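Local structure of acetone carboxylase alpha subunit (Xanthobacter autotrophicus Py2, 5M45) at residues 47-52 with 261-266; 410-415 with 427-432; 498-503 with 521-526. The protein is the alpha subunit of a bacterial multi-subunit enzyme and carries a hydantoinase B/oxoprolinase family region. All blocks are in the same frame, centred on the assembly; numbering follows the deposited sequence.

Interaction 1 of 3, residues 47-52 with 261-266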
loop_
_atom_site.group_PDB
_atom_site.type_symbol
_atom_site.label_atom_id
_atom_site.label_comp_id
_atom_site.label_asym_id
_atom_site.label_seq_id
_atom_site.Cartn_x
_atom_site.Cartn_y
_atom_site.Cartn_z
ATOM N N LEU A 47 -17.977 11.262 -42.798
ATOM C CA LEU A 47 -17.104 10.106 -42.555
ATOM C C LEU A 47 -16.582 9.545 -43.899
ATOM O O LEU A 47 -17.228 8.669 -44.488
ATOM C CB LEU A 47 -17.881 9.053 -41.765
ATOM C CG LEU A 47 -18.483 9.534 -40.428
ATOM C CD1 LEU A 47 -19.111 8.365 -39.678
ATOM C CD2 LEU A 47 -17.422 10.138 -39.549
ATOM N N GLU A 48 -15.427 10.055 -44.378
ATOM C CA GLU A 48 -14.968 9.756 -45.758
ATOM C C GLU A 48 -14.744 8.264 -46.010
ATOM O O GLU A 48 -15.163 7.765 -47.039
ATOM C CB GLU A 48 -13.689 10.510 -46.130
ATOM C CG GLU A 48 -13.787 11.993 -46.355
ATOM C CD GLU A 48 -12.409 12.634 -46.672
ATOM O OE1 GLU A 48 -11.424 11.978 -47.209
ATOM O OE2 GLU A 48 -12.310 13.840 -46.328
ATOM N N LEU A 49 -14.045 7.582 -45.107
ATOM C CA LEU A 49 -13.793 6.164 -45.296
ATOM C C LEU A 49 -15.127 5.378 -45.329
ATOM O O LEU A 49 -15.370 4.614 -46.260
ATOM C CB LEU A 49 -12.846 5.593 -44.242
ATOM C CG LEU A 49 -12.375 4.150 -44.497
ATOM C CD1 LEU A 49 -11.345 4.121 -45.607
ATOM C CD2 LEU A 49 -11.758 3.517 -43.249
ATOM N N ARG A 50 -15.978 5.613 -44.334
ATOM C CA ARG A 50 -17.250 4.912 -44.284
ATOM C C ARG A 50 -18.140 5.143 -45.516
ATOM O O ARG A 50 -18.708 4.182 -46.048
ATOM C CB ARG A 50 -18.032 5.291 -43.044
ATOM C CG ARG A 50 -19.280 4.457 -42.946
ATOM C CD ARG A 50 -19.793 4.449 -41.564
ATOM N NE ARG A 50 -20.798 5.461 -41.304
ATOM C CZ ARG A 50 -22.110 5.258 -41.203
ATOM N NH1 ARG A 50 -22.657 4.077 -41.463
ATOM N NH2 ARG A 50 -22.889 6.283 -40.876
ATOM N N GLU A 51 -18.215 6.397 -45.966
ATOM C CA GLU A 51 -19.114 6.771 -47.044
ATOM C C GLU A 51 -18.544 6.422 -48.427
ATOM O O GLU A 51 -19.269 5.907 -49.256
ATOM C CB GLU A 51 -19.485 8.269 -46.972
ATOM C CG GLU A 51 -20.319 8.652 -45.734
ATOM C CD GLU A 51 -20.369 10.173 -45.470
ATOM O OE1 GLU A 51 -20.349 10.965 -46.461
ATOM O OE2 GLU A 51 -20.432 10.588 -44.266
ATOM N N ARG A 52 -17.251 6.672 -48.651
ATOM C CA ARG A 52 -16.620 6.460 -49.963
ATOM C C ARG A 52 -15.945 5.111 -50.144
ATOM O O ARG A 52 -15.737 4.707 -51.270
ATOM C CB ARG A 52 -15.583 7.563 -50.248
ATOM C CG ARG A 52 -16.180 8.938 -50.339
ATOM C CD ARG A 52 -15.272 9.844 -51.231
ATOM N NE ARG A 52 -15.553 9.516 -52.654
ATOM C CZ ARG A 52 -14.818 8.720 -53.450
ATOM N NH1 ARG A 52 -13.631 8.211 -53.087
ATOM N NH2 ARG A 52 -15.268 8.457 -54.664
ATOM N N TRP A 261 -5.791 5.089 -39.996
ATOM C CA TRP A 261 -5.818 6.414 -39.327
ATOM C C TRP A 261 -7.196 7.089 -39.456
ATOM O O TRP A 261 -7.710 7.670 -38.476
ATOM C CB TRP A 261 -4.664 7.284 -39.847
ATOM C CG TRP A 261 -4.362 8.569 -39.081
ATOM C CD1 TRP A 261 -4.520 9.851 -39.529
ATOM C CD2 TRP A 261 -3.830 8.681 -37.752
ATOM N NE1 TRP A 261 -4.136 10.742 -38.550
ATOM C CE2 TRP A 261 -3.702 10.054 -37.458
ATOM C CE3 TRP A 261 -3.449 7.758 -36.785
ATOM C CZ2 TRP A 261 -3.219 10.523 -36.239
ATOM C CZ3 TRP A 261 -2.953 8.223 -35.562
ATOM C CH2 TRP A 261 -2.832 9.595 -35.314
ATOM N N LYS A 262 -7.826 6.979 -40.619
ATOM C CA LYS A 262 -9.228 7.434 -40.753
ATOM C C LYS A 262 -10.221 6.654 -39.877
ATOM O O LYS A 262 -11.033 7.276 -39.186
ATOM C CB LYS A 262 -9.685 7.453 -42.211
ATOM C CG LYS A 262 -8.920 8.548 -42.954
ATOM C CD LYS A 262 -9.561 8.972 -44.246
ATOM C CE LYS A 262 -9.248 8.027 -45.374
ATOM N NZ LYS A 262 -8.658 8.676 -46.581
ATOM N N PHE A 263 -10.132 5.321 -39.901
ATOM C CA PHE A 263 -11.027 4.465 -39.118
ATOM C C PHE A 263 -10.947 4.763 -37.619
ATOM O O PHE A 263 -11.979 4.751 -36.910
ATOM C CB PHE A 263 -10.680 2.991 -39.353
ATOM C CG PHE A 263 -11.633 2.027 -38.719
ATOM C CD1 PHE A 263 -12.846 1.702 -39.330
ATOM C CD2 PHE A 263 -11.319 1.407 -37.506
ATOM C CE1 PHE A 263 -13.731 0.773 -38.745
ATOM C CE2 PHE A 263 -12.187 0.481 -36.935
ATOM C CZ PHE A 263 -13.388 0.161 -37.547
ATOM N N ALA A 264 -9.727 5.029 -37.137
ATOM C CA ALA A 264 -9.485 5.218 -35.722
ATOM C C ALA A 264 -10.251 6.416 -35.095
ATOM O O ALA A 264 -10.441 6.405 -33.871
ATOM C CB ALA A 264 -7.998 5.333 -35.443
ATOM N N TYR A 265 -10.687 7.390 -35.906
ATOM C CA TYR A 265 -11.551 8.491 -35.451
ATOM C C TYR A 265 -12.992 8.393 -35.971
ATOM O O TYR A 265 -13.946 8.671 -35.219
ATOM C CB TYR A 265 -10.885 9.865 -35.737
ATOM C CG TYR A 265 -9.517 9.923 -35.116
ATOM C CD1 TYR A 265 -8.420 9.407 -35.781
ATOM C CD2 TYR A 265 -9.323 10.420 -33.841
ATOM C CE1 TYR A 265 -7.147 9.403 -35.214
ATOM C CE2 TYR A 265 -8.054 10.423 -33.253
ATOM C CZ TYR A 265 -6.977 9.921 -33.961
ATOM O OH TYR A 265 -5.720 9.899 -33.399
ATOM N N GLU A 266 -13.175 7.946 -37.216
ATOM C CA GLU A 266 -14.518 7.781 -37.779
ATOM C C GLU A 266 -15.363 6.779 -36.973
ATOM O O GLU A 266 -16.566 7.001 -36.811
ATOM C CB GLU A 266 -14.492 7.366 -39.253
ATOM C CG GLU A 266 -13.928 8.417 -40.220
ATOM C CD GLU A 266 -14.063 8.032 -41.694
ATOM O OE1 GLU A 266 -14.968 7.203 -42.034
ATOM O OE2 GLU A 266 -13.247 8.570 -42.533
#

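Interaction 2 of 3, residues 410-415 with 427-432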
loop_
_atom_site.group_PDB
_atom_site.type_symbol
_atom_site.label_atom_id
_atom_site.label_comp_id
_atom_site.label_asym_id
_atom_site.label_seq_id
_atom_site.Cartn_x
_atom_site.Cartn_y
_atom_site.Cartn_z
ATOM N N ALA A 410 -32.449 2.246 -11.370
ATOM C CA ALA A 410 -33.562 3.174 -11.619
ATOM C C ALA A 410 -33.607 3.695 -13.066
ATOM O O ALA A 410 -34.684 3.995 -13.572
ATOM C CB ALA A 410 -33.507 4.332 -10.649
ATOM N N LEU A 411 -32.458 3.774 -13.744
ATOM C CA LEU A 411 -32.416 4.299 -15.106
ATOM C C LEU A 411 -33.108 3.372 -16.105
ATOM O O LEU A 411 -33.710 3.843 -17.068
ATOM C CB LEU A 411 -30.987 4.648 -15.557
ATOM C CG LEU A 411 -30.144 5.436 -14.500
ATOM C CD1 LEU A 411 -28.745 5.799 -14.980
ATOM C CD2 LEU A 411 -30.800 6.701 -13.967
ATOM N N TRP A 412 -33.058 2.048 -15.877
ATOM C CA TRP A 412 -33.858 1.100 -16.690
ATOM C C TRP A 412 -35.359 1.405 -16.627
ATOM O O TRP A 412 -36.071 1.265 -17.628
ATOM C CB TRP A 412 -33.715 -0.347 -16.196
ATOM C CG TRP A 412 -32.425 -1.049 -16.401
ATOM C CD1 TRP A 412 -31.371 -1.086 -15.527
ATOM C CD2 TRP A 412 -32.058 -1.910 -17.511
ATOM N NE1 TRP A 412 -30.371 -1.903 -16.041
ATOM C CE2 TRP A 412 -30.775 -2.420 -17.244
ATOM C CE3 TRP A 412 -32.706 -2.293 -18.688
ATOM C CZ2 TRP A 412 -30.109 -3.289 -18.115
ATOM C CZ3 TRP A 412 -32.065 -3.165 -19.560
ATOM C CH2 TRP A 412 -30.775 -3.666 -19.266
ATOM N N ARG A 413 -35.860 1.807 -15.450
ATOM C CA ARG A 413 -37.270 2.119 -15.311
ATOM C C ARG A 413 -37.686 3.337 -16.144
ATOM O O ARG A 413 -38.733 3.330 -16.822
ATOM C CB ARG A 413 -37.669 2.319 -13.838
ATOM C CG ARG A 413 -37.464 1.078 -12.989
ATOM C CD ARG A 413 -38.275 1.103 -11.663
ATOM N NE ARG A 413 -38.000 2.289 -10.857
ATOM C CZ ARG A 413 -36.961 2.440 -10.018
ATOM N NH1 ARG A 413 -36.048 1.480 -9.811
ATOM N NH2 ARG A 413 -36.843 3.594 -9.341
ATOM N N GLY A 414 -36.872 4.390 -16.112
ATOM C CA GLY A 414 -37.171 5.559 -16.938
ATOM C C GLY A 414 -37.185 5.260 -18.421
ATOM O O GLY A 414 -38.138 5.613 -19.130
ATOM N N LEU A 415 -36.114 4.620 -18.905
ATOM C CA LEU A 415 -36.078 4.209 -20.315
ATOM C C LEU A 415 -37.230 3.292 -20.686
ATOM O O LEU A 415 -37.789 3.427 -21.784
ATOM C CB LEU A 415 -34.742 3.542 -20.704
ATOM C CG LEU A 415 -33.538 4.416 -21.047
ATOM C CD1 LEU A 415 -32.282 3.549 -21.229
ATOM C CD2 LEU A 415 -33.800 5.184 -22.320
ATOM N N GLU A 427 -38.572 -4.550 -25.299
ATOM C CA GLU A 427 -37.383 -3.911 -24.715
ATOM C C GLU A 427 -37.559 -3.505 -23.258
ATOM O O GLU A 427 -36.567 -3.189 -22.595
ATOM C CB GLU A 427 -36.972 -2.666 -25.510
ATOM C CG GLU A 427 -36.654 -2.921 -26.985
ATOM C CD GLU A 427 -35.333 -3.646 -27.240
ATOM O OE1 GLU A 427 -34.583 -3.959 -26.269
ATOM O OE2 GLU A 427 -34.989 -3.895 -28.448
ATOM N N VAL A 428 -38.788 -3.485 -22.746
ATOM C CA VAL A 428 -39.024 -3.099 -21.355
ATOM C C VAL A 428 -38.257 -4.049 -20.392
ATOM O O VAL A 428 -38.199 -5.262 -20.624
ATOM C CB VAL A 428 -40.540 -3.090 -21.036
ATOM C CG1 VAL A 428 -40.817 -3.014 -19.543
ATOM C CG2 VAL A 428 -41.233 -1.967 -21.809
ATOM N N ASN A 429 -37.670 -3.470 -19.333
ATOM C CA ASN A 429 -37.004 -4.253 -18.281
ATOM C C ASN A 429 -37.073 -3.428 -17.002
ATOM O O ASN A 429 -36.641 -2.250 -16.983
ATOM C CB ASN A 429 -35.575 -4.560 -18.708
ATOM C CG ASN A 429 -34.844 -5.509 -17.761
ATOM O OD1 ASN A 429 -34.686 -5.231 -16.576
ATOM N ND2 ASN A 429 -34.343 -6.628 -18.308
ATOM N N ALA A 430 -37.662 -4.005 -15.948
ATOM C CA ALA A 430 -37.879 -3.284 -14.700
ATOM C C ALA A 430 -36.584 -2.927 -13.947
ATOM O O ALA A 430 -36.633 -2.127 -13.029
ATOM C CB ALA A 430 -38.806 -4.080 -13.800
ATOM N N GLY A 431 -35.447 -3.536 -14.324
ATOM C CA GLY A 431 -34.136 -3.149 -13.806
ATOM C C GLY A 431 -33.254 -4.302 -13.339
ATOM O O GLY A 431 -33.670 -5.463 -13.292
ATOM N N ASN A 432 -32.006 -3.973 -13.014
ATOM C CA ASN A 432 -31.033 -4.964 -12.550
ATOM C C ASN A 432 -31.134 -5.246 -11.045
ATOM O O ASN A 432 -31.455 -4.345 -10.233
ATOM C CB ASN A 432 -29.595 -4.580 -12.954
ATOM C CG ASN A 432 -29.137 -3.237 -12.359
ATOM O OD1 ASN A 432 -29.365 -2.184 -12.948
ATOM N ND2 ASN A 432 -28.492 -3.284 -11.179
HETATM O O HOH W 1 -35.372 -1.256 -10.741
#

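Interaction 3 of 3, residues 498-503 with 521-526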
loop_
_atom_site.group_PDB
_atom_site.type_symbol
_atom_site.label_atom_id
_atom_site.label_comp_id
_atom_site.label_asym_id
_atom_site.label_seq_id
_atom_site.Cartn_x
_atom_site.Cartn_y
_atom_site.Cartn_z
ATOM N N VAL A 498 -16.622 -26.897 1.036
ATOM C CA VAL A 498 -17.383 -27.853 0.234
ATOM C C VAL A 498 -18.866 -27.524 0.184
ATOM O O VAL A 498 -19.443 -27.035 1.144
ATOM C CB VAL A 498 -17.212 -29.324 0.706
ATOM C CG1 VAL A 498 -15.758 -29.770 0.517
ATOM C CG2 VAL A 498 -17.629 -29.517 2.147
ATOM N N TYR A 499 -19.472 -27.785 -0.983
ATOM C CA TYR A 499 -20.900 -27.599 -1.197
ATOM C C TYR A 499 -21.771 -28.652 -0.513
ATOM O O TYR A 499 -21.592 -29.848 -0.721
ATOM C CB TYR A 499 -21.221 -27.586 -2.691
ATOM C CG TYR A 499 -20.824 -26.324 -3.427
ATOM C CD1 TYR A 499 -19.542 -26.164 -3.930
ATOM C CD2 TYR A 499 -21.747 -25.306 -3.633
ATOM C CE1 TYR A 499 -19.167 -25.006 -4.593
ATOM C CE2 TYR A 499 -21.398 -24.144 -4.266
ATOM C CZ TYR A 499 -20.091 -23.992 -4.765
ATOM O OH TYR A 499 -19.724 -22.855 -5.441
ATOM N N LEU A 500 -22.692 -28.194 0.318
ATOM C CA LEU A 500 -23.815 -29.011 0.811
ATOM C C LEU A 500 -25.181 -28.665 0.164
ATOM O O LEU A 500 -26.182 -29.303 0.460
ATOM C CB LEU A 500 -23.925 -28.854 2.325
ATOM C CG LEU A 500 -22.735 -29.271 3.206
ATOM C CD1 LEU A 500 -23.104 -29.151 4.697
ATOM C CD2 LEU A 500 -22.265 -30.680 2.922
ATOM N N GLY A 501 -25.233 -27.604 -0.643
ATOM C CA GLY A 501 -26.431 -27.273 -1.398
ATOM C C GLY A 501 -26.178 -26.266 -2.521
ATOM O O GLY A 501 -25.288 -25.403 -2.427
ATOM N N ARG A 502 -26.957 -26.394 -3.596
ATOM C CA ARG A 502 -27.132 -25.335 -4.600
ATOM C C ARG A 502 -28.565 -25.414 -5.088
ATOM O O ARG A 502 -28.961 -26.440 -5.634
ATOM C CB ARG A 502 -26.129 -25.545 -5.753
ATOM C CG ARG A 502 -25.310 -24.339 -6.126
ATOM C CD ARG A 502 -24.483 -24.568 -7.390
ATOM N NE ARG A 502 -23.443 -23.552 -7.541
ATOM C CZ ARG A 502 -22.639 -23.409 -8.577
ATOM N NH1 ARG A 502 -21.771 -22.395 -8.573
ATOM N NH2 ARG A 502 -22.700 -24.249 -9.613
ATOM N N GLN A 503 -29.358 -24.361 -4.843
ATOM C CA GLN A 503 -30.829 -24.394 -5.018
ATOM C C GLN A 503 -31.331 -23.040 -5.542
ATOM O O GLN A 503 -30.836 -21.985 -5.136
ATOM C CB GLN A 503 -31.481 -24.695 -3.658
ATOM C CG GLN A 503 -32.968 -24.973 -3.662
ATOM C CD GLN A 503 -33.554 -25.320 -2.290
ATOM O OE1 GLN A 503 -33.269 -26.370 -1.754
ATOM N NE2 GLN A 503 -34.374 -24.437 -1.723
ATOM N N GLU A 521 -29.052 -19.932 -4.150
ATOM C CA GLU A 521 -28.321 -20.008 -2.899
ATOM C C GLU A 521 -27.460 -21.256 -2.872
ATOM O O GLU A 521 -27.782 -22.269 -3.513
ATOM C CB GLU A 521 -29.261 -19.983 -1.683
ATOM C CG GLU A 521 -30.232 -21.138 -1.641
ATOM C CD GLU A 521 -31.388 -20.956 -0.667
ATOM O OE1 GLU A 521 -32.534 -21.451 -0.949
ATOM O OE2 GLU A 521 -31.176 -20.334 0.405
ATOM N N SER A 522 -26.355 -21.163 -2.133
ATOM C CA SER A 522 -25.497 -22.319 -1.871
ATOM C C SER A 522 -25.153 -22.385 -0.378
ATOM O O SER A 522 -24.876 -21.351 0.232
ATOM C CB SER A 522 -24.209 -22.262 -2.725
ATOM O OG SER A 522 -23.394 -21.106 -2.480
ATOM N N LEU A 523 -25.182 -23.604 0.201
ATOM C CA LEU A 523 -24.743 -23.823 1.568
ATOM C C LEU A 523 -23.330 -24.378 1.503
ATOM O O LEU A 523 -23.101 -25.420 0.864
ATOM C CB LEU A 523 -25.645 -24.841 2.302
ATOM C CG LEU A 523 -25.312 -25.151 3.770
ATOM C CD1 LEU A 523 -25.291 -23.901 4.592
ATOM C CD2 LEU A 523 -26.268 -26.148 4.406
ATOM N N ARG A 524 -22.410 -23.703 2.190
ATOM C CA ARG A 524 -21.000 -24.126 2.295
ATOM C C ARG A 524 -20.652 -24.643 3.698
ATOM O O ARG A 524 -21.115 -24.085 4.707
ATOM C CB ARG A 524 -20.052 -22.985 1.972
ATOM C CG ARG A 524 -20.447 -22.114 0.769
ATOM C CD ARG A 524 -20.726 -22.882 -0.515
ATOM N NE ARG A 524 -20.734 -21.911 -1.594
ATOM C CZ ARG A 524 -19.662 -21.451 -2.250
ATOM N NH1 ARG A 524 -18.452 -21.915 -2.023
ATOM N NH2 ARG A 524 -19.820 -20.488 -3.158
ATOM N N MET A 525 -19.814 -25.668 3.731
ATOM C CA MET A 525 -19.187 -26.155 4.958
ATOM C C MET A 525 -17.686 -25.918 4.849
ATOM O O MET A 525 -17.071 -26.275 3.848
ATOM C CB MET A 525 -19.466 -27.644 5.186
ATOM C CG MET A 525 -19.053 -28.124 6.583
ATOM S SD MET A 525 -19.516 -29.836 7.058
ATOM C CE MET A 525 -18.272 -30.713 6.119
ATOM N N VAL A 526 -17.086 -25.335 5.885
ATOM C CA VAL A 526 -15.618 -25.121 5.914
ATOM C C VAL A 526 -14.905 -26.486 5.977
ATOM O O VAL A 526 -15.286 -27.374 6.753
ATOM C CB VAL A 526 -15.234 -24.198 7.079
ATOM C CG1 VAL A 526 -13.728 -23.962 7.132
ATOM C CG2 VAL A 526 -15.940 -22.832 6.948
HETATM O O HOH W 2 -35.134 -21.285 -1.615
#

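Interaction 1 of 3, residues 47-52 with 261-266
The carboxylate of Glu266 reaches the start of helix 48-52 with both oxygens: OE2 accepts the N-H of Leu49 (N to OE2 2.9 Å) and OE1 that of Arg50 (N to OE1 3.0 Å). Each oxygen uses its syn lone pair, and both bonds are nearly straight (165°). Two bonds thus fix the rotation of the carboxylate. The second flat group, the Phe263 ring, has Leu49 CD2 at its edge, near its plane, and meets Tyr57 edge-to-face. Leu47 holds the N-cap position, and Glu266 takes N-H groups of the first turn, which lack a carbonyl of a preceding turn. The partial positive charge of the helix N terminus would probably steady the carboxylate. The axis of helix 48-52 and that of the 261-266 segment of helix 257-282 make 100° between their N-to-C directions and approach to 9.7 Å. Glu266 spans this gap with a chain extended beyond CG (chi2 -173°), and Leu47 runs past it in the opposite direction, CD2 4.0 Å from Glu266 CG. Leu49 CB packs on Lys262 CB (4.2 Å), while its CD2 reaches Phe263 CB (4.1 Å); Leu60 of helix 54-75 also touches Leu49. At the mouth of the short helix, the backbone N of Leu47 donates to Glu51 OE2 (2.9 Å) from above that carboxylate's plane. Glu48 OE1 and Lys262 NZ stand 4.4 Å apart, beyond salt-bridge range.

Interaction 2 of 3, residues 410-415 with 427-432
Trp412 presents one face of its indole to the returning chain, and Asn429 and Gly431 lie across it. Asn429 CB lies 3.7 Å from Trp412 CE3; with CG anti to the backbone N (chi1 -173°), the amide goes over the same face, OD1 toward the rim and the amide plane inclined 35° to the ring. That oxygen accepts the backbone N-H of Gly431 (OD1 to N 2.9 Å), in the carbonyl plane, which holds the amide in its tilt. Gly431 brings its CA to 3.7 Å from Trp412 CB. At the indole edge stands Asn432, its OD1 3.3 Å from Trp412 NE1; its ND2 is bound to the carbonyl of Val405. Ala430 takes part through its carbonyl: O lies 3.3 Å from Arg413 CG and receives a bond from a water (2.8 Å), which in turn accepts from Arg413 NH1 (3.0 Å). Arg413 NH2 is held by the carbonyl of Val291. Two other protein chains also border this loop; a polar side chain of one bonds Asn429 ND2. The Asn429-Gly431 bond makes an Asx turn, set where the loop after helix 401-422 packs back against Trp412 of that helix.

Interaction 3 of 3, residues 498-503 with 521-526
Arg524 folds over the ring of Tyr499, its non-hydrogen-bonded partner in an antiparallel strand pair. Its CB starts 4.2 Å from Val498 O. A bend at chi2 (-53°) swings the chain back, so that CD sits over the Tyr499 ring, 4.3 Å from its centroid, in a CH-pi contact. NE then donates to Ser522 OG (2.9 Å) close to the guanidinium plane, a nearly straight bond that fixes the turn of the group. At CZ the guanidinium lies flat on the ring, planes 21° apart and centres 4.2 Å from each other, while Tyr499 OH projects over the guanidinium face. The tips are taken by acids: NH1 by Glu495 and NH2 by Glu457, which also bonds Tyr499 OH and Ser522 OG and forms a salt bridge with Arg502. Strand 497-504, outermost of the sheet within this chain, runs antiparallel to its neighbour 520-526, and their ladder is broken by a classic beta bulge: Leu500 and Gly501 both face Leu523, whose O takes the N-H of Leu500 (Leu500 N to Leu523 O 2.9 Å) and, weakly, that of Gly501 (Gly501 N to Leu523 O 3.4 Å). Val498 and Met525 share the face away from Arg524, CG2 to CB 4.0 Å; from the bulge, Leu500 CD1 also comes to 4.0 Å from Met525 CB. Beyond it, Arg502 makes backbone hydrogen bonds to another protein chain, and paired backbone bonds resume between Gln503 and Glu521. Their side chains run alongside, amide and carboxylate planes nearly perpendicular (89°); Gln503 NE2 is bound to Thr583 OG1, and Glu521 OE2 forms a salt bridge with Lys505.

In the fold
From the N terminus the three contacts follow in series, none crossing or enclosing another. Interaction 1 closes a loop of about 210 residues, which takes in the seven-stranded antiparallel sheet, and joins helix 48-52 to helix 257-282. Interaction 2 is far more local, its segments twelve residues apart at their nearest ends, where the chain leaving helix 401-422 returns to it about 15 Å from the centre of the chain. Interaction 3 pairs two sheet strands across a connection that is mostly loop. Its centre is about 54 Å from that of interaction 1, on the opposite side of the chain's centre; interaction 2 lies about 34 Å and 32 Å from them, centre to centre. Other protein chains border interactions 2 and 3, but none touches interaction 1.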